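Local coordinates for regulatory protein RecX (Lactobacillus reuteri, PDB 3D5L) that probably modulates the activity of the recombinase RecA, as a member of the RecX family of regulators built from three-helix units, at residues D80-L85 against P97-L102. Residues are numbered along the deposited sequence; the frame is centred on the assembly and turned at random.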
# COMPACT_ATOMS: atom_id res chain seq x y z
N ASP A 80 3.48 -0.42 -1.29
CA ASP A 80 3.74 1.00 -1.10
C ASP A 80 4.52 1.15 0.21
O ASP A 80 5.46 1.94 0.30
CB ASP A 80 2.45 1.82 -0.99
CG ASP A 80 1.77 2.02 -2.34
OD1 ASP A 80 2.46 1.99 -3.39
OD2 ASP A 80 0.53 2.24 -2.33
N ILE A 81 4.12 0.37 1.21
CA ILE A 81 4.78 0.40 2.50
C ILE A 81 6.22 -0.10 2.40
O ILE A 81 7.13 0.50 2.97
CB ILE A 81 4.02 -0.46 3.51
CG1 ILE A 81 2.59 0.06 3.66
CG2 ILE A 81 4.76 -0.47 4.85
CD1 ILE A 81 2.50 1.51 4.10
N VAL A 82 6.41 -1.21 1.68
CA VAL A 82 7.73 -1.81 1.46
C VAL A 82 8.62 -0.82 0.71
O VAL A 82 9.76 -0.59 1.08
CB VAL A 82 7.61 -3.09 0.59
CG1 VAL A 82 8.97 -3.55 0.11
CG2 VAL A 82 6.93 -4.19 1.39
N LYS A 83 8.06 -0.24 -0.34
CA LYS A 83 8.77 0.73 -1.15
C LYS A 83 9.12 1.95 -0.30
O LYS A 83 10.17 2.58 -0.50
CB LYS A 83 7.89 1.11 -2.34
CG LYS A 83 8.57 1.94 -3.40
CD LYS A 83 7.75 1.94 -4.69
CE LYS A 83 8.42 2.81 -5.74
NZ LYS A 83 9.85 2.39 -5.96
N LYS A 84 8.25 2.27 0.65
CA LYS A 84 8.45 3.41 1.54
C LYS A 84 9.53 3.15 2.59
O LYS A 84 10.31 4.03 2.91
CB LYS A 84 7.14 3.75 2.24
CG LYS A 84 6.83 5.23 2.30
CD LYS A 84 7.62 5.98 3.34
CE LYS A 84 7.35 7.48 3.18
NZ LYS A 84 8.02 8.35 4.18
N LEU A 85 9.54 1.94 3.15
CA LEU A 85 10.53 1.60 4.15
C LEU A 85 11.88 1.57 3.49
O LEU A 85 12.88 1.97 4.09
CB LEU A 85 10.21 0.24 4.78
CG LEU A 85 9.00 0.28 5.72
CD1 LEU A 85 8.56 -1.13 6.06
CD2 LEU A 85 9.37 1.08 6.98
N PRO A 97 8.90 -7.63 9.80
CA PRO A 97 8.27 -7.48 11.12
C PRO A 97 7.27 -6.31 11.14
O PRO A 97 6.18 -6.43 11.68
CB PRO A 97 9.46 -7.23 12.06
CG PRO A 97 10.56 -8.00 11.40
CD PRO A 97 10.37 -7.65 9.94
N ILE A 98 7.65 -5.19 10.54
CA ILE A 98 6.78 -4.01 10.48
C ILE A 98 5.56 -4.29 9.61
O ILE A 98 4.45 -3.91 9.96
CB ILE A 98 7.57 -2.77 9.96
CG1 ILE A 98 8.49 -2.25 11.07
CG2 ILE A 98 6.63 -1.66 9.47
CD1 ILE A 98 9.34 -1.07 10.68
N LEU A 99 5.75 -4.96 8.47
CA LEU A 99 4.63 -5.29 7.59
C LEU A 99 3.67 -6.16 8.37
O LEU A 99 2.45 -6.00 8.28
CB LEU A 99 5.07 -6.06 6.35
CG LEU A 99 5.83 -5.34 5.23
CD1 LEU A 99 6.05 -6.32 4.07
CD2 LEU A 99 5.06 -4.12 4.76
N LYS A 100 4.23 -7.11 9.12
CA LYS A 100 3.46 -8.03 9.94
C LYS A 100 2.73 -7.27 11.04
O LYS A 100 1.55 -7.50 11.28
CB LYS A 100 4.37 -9.07 10.58
CG LYS A 100 3.63 -10.12 11.39
CD LYS A 100 4.60 -11.06 12.08
CE LYS A 100 3.86 -12.11 12.91
NZ LYS A 100 4.82 -13.01 13.61
N LYS A 101 3.44 -6.36 11.71
CA LYS A 101 2.83 -5.59 12.77
C LYS A 101 1.73 -4.68 12.25
O LYS A 101 0.67 -4.56 12.87
CB LYS A 101 3.87 -4.75 13.52
CG LYS A 101 3.23 -3.84 14.57
CD LYS A 101 4.22 -3.27 15.59
CE LYS A 101 3.45 -2.51 16.68
NZ LYS A 101 4.32 -1.93 17.75
N LEU A 102 1.96 -4.04 11.11
CA LEU A 102 0.96 -3.16 10.53
C LEU A 102 -0.23 -3.99 10.06
O LEU A 102 -1.38 -3.58 10.19
CB LEU A 102 1.54 -2.40 9.33
CG LEU A 102 2.48 -1.24 9.63
CD1 LEU A 102 3.20 -0.85 8.34
CD2 LEU A 102 1.69 -0.06 10.21
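L99 pushes its forked end into the notch between I81 and V82, and its two methyls part there. L99 CD2 comes within 3.7 Å of I81 CG2, while L99 CD1 lies 3.5 Å from V82 CG2, the closest pair of the interface. L99 and I81 run alongside one another, pointing contrary ways; L99 and V82 meet at about a right angle, and the valine CG2 touches both prongs of the leucine. The I81 CG2 methyl is the bump on the other side: anti to the backbone N, it reaches the gap between L99 and L102, one turn apart, with L102 CD1 3.8 Å away. The two helices, 78-87 and 92-104, belong to the first three-helix domain of RecX, a unit probably related to helix-turn-helix domains, and cross here at 140° with their segment axes 10.8 Å apart. Helix 48-71 supplies further cover, Y64 against L102 and M67 against L85. A turn beyond I81, L85 CD1 rests on I98 CG2, a looser touch at 4.0 Å. With only an alanine at L99, the notch would probably be left unfilled, and V82 CG2 and one flank of I81 would lose their apolar partner. I81 is also touched by I108 and R76, and L102 by L107.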